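Local coordinates for protein UTP--glucose-1-phosphate uridylyltransferase (Acinetobacter baumannii, PDB 6KNL) that catalyses the transfer of a uridylyl group from UTP to alpha-D-glucose 1-phosphate, giving UDP-glucose and diphosphate, at residues A[157-162]-A[205-210]. The protein carries 1 engineered substitution. Numbering follows the deposited sequence.
Sequences QIMVEA and SVVGRY
The branches of Ile158 meet the Tyr210 ring obliquely: CG1 lies 4.1 Å from CD2 of Tyr210, and CG2 is next to CE2. The same CG2 also touches CG1 of Val206, whose side chain shares the sheet face with Ile158, Val160 and Tyr210. The setting is an antiparallel pairing interrupted by a beta bulge, within the central mixed sheet of a GT-A nucleotidyltransferase. Between Ile158 and Val160 the register slips by two residues, and the partner chain turns a corner at Gly208. This glycine, with phi 106° and psi 42°, adopts a conformation in which a beta carbon would be jammed against the carbonyl oxygen of Val207. Met159 bridges the corner with its backbone: its N donates a nearly straight bond to Arg209 O (3.0 Å), while its O accepts from Val207 N.

The guanidinium of Arg209 is turned back on its own chain by the bend at chi2 (-78°), and NH1 reaches Gly208 O. NE forms a salt bridge with Glu42, NH1 bonds in addition to Leu129 O, and NH2 to Val132 O, which fixes the plane of the group. Met159 runs beside the aliphatic root of this arginine, pointing the same way, and a bend at chi3 sets CE 3.5 Å from Arg209 CB. Val206 is a UDP-glucose-binding residue, close to Gly172 of the same site, so the bulged pairing borders the sugar-nucleotide pocket. Farther along, Glu161 packs its CB on Val207 CG2 and sends its carboxylate to Thr255. Glu161 O is gripped twice, by Ser205 N at 2.7 Å and by Ser205 OG at 3.1 Å, from opposite faces of the carbonyl plane.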
ATOM      1  N   GLN A 157     -28.046  -7.314 -15.142  1.00 31.30           N
ATOM      2  CA  GLN A 157     -26.796  -7.955 -15.627  1.00 32.46           C
ATOM      3  C   GLN A 157     -25.933  -8.338 -14.426  1.00 31.41           C
ATOM      4  O   GLN A 157     -25.810  -7.534 -13.490  1.00 30.15           O
ATOM      5  CB  GLN A 157     -26.009  -7.040 -16.567  1.00 32.17           C
ATOM      6  CG  GLN A 157     -26.729  -6.689 -17.868  1.00 32.62           C
ATOM      7  CD  GLN A 157     -27.041  -7.874 -18.756  1.00 33.65           C
ATOM      8  OE1 GLN A 157     -26.155  -8.608 -19.209  1.00 35.44           O
ATOM      9  NE2 GLN A 157     -28.321  -8.057 -19.037  1.00 31.40           N
ATOM     10  N   ILE A 158     -25.363  -9.539 -14.469  1.00 32.20           N
ATOM     11  CA  ILE A 158     -24.471 -10.071 -13.405  1.00 30.36           C
ATOM     12  C   ILE A 158     -23.215 -10.594 -14.071  1.00 28.53           C
ATOM     13  O   ILE A 158     -23.307 -11.599 -14.773  1.00 28.14           O
ATOM     14  CB  ILE A 158     -25.198 -11.152 -12.600  1.00 32.52           C
ATOM     15  CG1 ILE A 158     -26.449 -10.553 -11.949  1.00 33.07           C
ATOM     16  CG2 ILE A 158     -24.244 -11.803 -11.606  1.00 34.17           C
ATOM     17  CD1 ILE A 158     -26.952 -11.303 -10.753  1.00 35.07           C
ATOM     18  N   MET A 159     -22.097  -9.909 -13.864  1.00 28.40           N
ATOM     19  CA  MET A 159     -20.830 -10.266 -14.539  1.00 27.93           C
ATOM     20  C   MET A 159     -20.361 -11.606 -13.977  1.00 28.33           C
ATOM     21  O   MET A 159     -20.419 -11.779 -12.726  1.00 28.45           O
ATOM     22  CB  MET A 159     -19.738  -9.209 -14.358  1.00 28.14           C
ATOM     23  CG  MET A 159     -18.518  -9.475 -15.241  1.00 27.77           C
ATOM     24  SD  MET A 159     -17.298  -8.166 -15.247  1.00 28.26           S
ATOM     25  CE  MET A 159     -18.331  -6.797 -15.776  1.00 29.24           C
ATOM     26  N   VAL A 160     -19.923 -12.493 -14.877  1.00 27.20           N
ATOM     27  CA  VAL A 160     -19.463 -13.868 -14.541  1.00 29.42           C
ATOM     28  C   VAL A 160     -18.200 -14.198 -15.338  1.00 30.13           C
ATOM     29  O   VAL A 160     -17.938 -13.562 -16.368  1.00 27.97           O
ATOM     30  CB  VAL A 160     -20.561 -14.922 -14.771  1.00 30.14           C
ATOM     31  CG1 VAL A 160     -21.852 -14.563 -14.049  1.00 29.26           C
ATOM     32  CG2 VAL A 160     -20.820 -15.165 -16.250  1.00 30.70           C
ATOM     33  N   GLU A 161     -17.461 -15.179 -14.843  1.00 33.08           N
ATOM     34  CA  GLU A 161     -16.118 -15.577 -15.331  1.00 38.47           C
ATOM     35  C   GLU A 161     -16.042 -17.099 -15.288  1.00 40.86           C
ATOM     36  O   GLU A 161     -16.354 -17.666 -14.222  1.00 44.81           O
ATOM     37  CB  GLU A 161     -15.041 -14.975 -14.435  1.00 40.24           C
ATOM     38  CG  GLU A 161     -13.627 -15.202 -14.918  1.00 42.03           C
ATOM     39  CD  GLU A 161     -12.631 -14.344 -14.160  1.00 44.68           C
ATOM     40  OE1 GLU A 161     -11.690 -13.810 -14.804  1.00 50.82           O
ATOM     41  OE2 GLU A 161     -12.821 -14.179 -12.931  1.00 40.77           O
ATOM     42  N   ALA A 162     -15.683 -17.733 -16.401  1.00 40.71           N
ATOM     43  CA  ALA A 162     -15.492 -19.198 -16.456  1.00 41.25           C
ATOM     44  C   ALA A 162     -14.349 -19.556 -15.498  1.00 40.45           C
ATOM     45  O   ALA A 162     -13.329 -18.844 -15.520  1.00 40.35           O
ATOM     46  CB  ALA A 162     -15.221 -19.627 -17.879  1.00 42.12           C
ATOM     47  N   SER A 205     -18.446 -18.213 -12.618  1.00 37.23           N
ATOM     48  CA  SER A 205     -18.380 -17.585 -11.271  1.00 36.89           C
ATOM     49  C   SER A 205     -18.963 -16.171 -11.306  1.00 34.53           C
ATOM     50  O   SER A 205     -18.713 -15.441 -12.264  1.00 32.31           O
ATOM     51  CB  SER A 205     -16.963 -17.531 -10.760  1.00 39.17           C
ATOM     52  OG  SER A 205     -16.243 -16.462 -11.371  1.00 41.32           O
ATOM     53  N   VAL A 206     -19.664 -15.793 -10.247  1.00 33.01           N
ATOM     54  CA  VAL A 206     -20.066 -14.384  -9.994  1.00 33.70           C
ATOM     55  C   VAL A 206     -18.795 -13.622  -9.622  1.00 36.80           C
ATOM     56  O   VAL A 206     -18.003 -14.160  -8.832  1.00 41.65           O
ATOM     57  CB  VAL A 206     -21.134 -14.319  -8.896  1.00 32.55           C
ATOM     58  CG1 VAL A 206     -21.513 -12.884  -8.560  1.00 33.99           C
ATOM     59  CG2 VAL A 206     -22.354 -15.146  -9.281  1.00 31.35           C
ATOM     60  N   VAL A 207     -18.605 -12.432 -10.190  1.00 37.82           N
ATOM     61  CA  VAL A 207     -17.301 -11.708 -10.188  1.00 37.01           C
ATOM     62  C   VAL A 207     -17.353 -10.572  -9.168  1.00 35.65           C
ATOM     63  O   VAL A 207     -16.320 -10.346  -8.500  1.00 34.84           O
ATOM     64  CB  VAL A 207     -16.953 -11.179 -11.588  1.00 38.56           C
ATOM     65  CG1 VAL A 207     -15.764 -10.247 -11.538  1.00 40.51           C
ATOM     66  CG2 VAL A 207     -16.701 -12.307 -12.568  1.00 39.89           C
ATOM     67  N   GLY A 208     -18.494  -9.892  -9.060  1.00 33.48           N
ATOM     68  CA  GLY A 208     -18.630  -8.649  -8.273  1.00 33.90           C
ATOM     69  C   GLY A 208     -18.726  -7.418  -9.168  1.00 30.90           C
ATOM     70  O   GLY A 208     -18.107  -6.379  -8.855  1.00 32.58           O
ATOM     71  N   ARG A 209     -19.494  -7.527 -10.243  1.00 28.84           N
ATOM     72  CA  ARG A 209     -19.878  -6.397 -11.121  1.00 29.86           C
ATOM     73  C   ARG A 209     -21.356  -6.588 -11.453  1.00 29.16           C
ATOM     74  O   ARG A 209     -21.709  -7.636 -11.974  1.00 30.16           O
ATOM     75  CB  ARG A 209     -18.984  -6.365 -12.366  1.00 30.98           C
ATOM     76  CG  ARG A 209     -17.514  -6.050 -12.095  1.00 30.49           C
ATOM     77  CD  ARG A 209     -17.249  -4.576 -11.853  1.00 30.84           C
ATOM     78  NE  ARG A 209     -15.832  -4.329 -11.618  1.00 33.11           N
ATOM     79  CZ  ARG A 209     -15.214  -4.457 -10.442  1.00 31.87           C
ATOM     80  NH1 ARG A 209     -15.886  -4.819  -9.359  1.00 29.59           N
ATOM     81  NH2 ARG A 209     -13.919  -4.211 -10.353  1.00 31.17           N
ATOM     82  N   TYR A 210     -22.209  -5.636 -11.107  1.00 30.91           N
ATOM     83  CA  TYR A 210     -23.667  -5.760 -11.357  1.00 31.61           C
ATOM     84  C   TYR A 210     -24.154  -4.500 -12.066  1.00 29.10           C
ATOM     85  O   TYR A 210     -23.522  -3.457 -11.923  1.00 28.21           O
ATOM     86  CB  TYR A 210     -24.420  -6.029 -10.050  1.00 33.04           C
ATOM     87  CG  TYR A 210     -23.849  -7.127  -9.181  1.00 34.24           C
ATOM     88  CD1 TYR A 210     -22.692  -6.933  -8.440  1.00 33.86           C
ATOM     89  CD2 TYR A 210     -24.486  -8.350  -9.053  1.00 34.58           C
ATOM     90  CE1 TYR A 210     -22.176  -7.927  -7.623  1.00 33.91           C
ATOM     91  CE2 TYR A 210     -23.991  -9.351  -8.227  1.00 35.42           C
ATOM     92  CZ  TYR A 210     -22.828  -9.141  -7.507  1.00 36.03           C
ATOM     93  OH  TYR A 210     -22.331 -10.131  -6.701  1.00 36.31           O
TER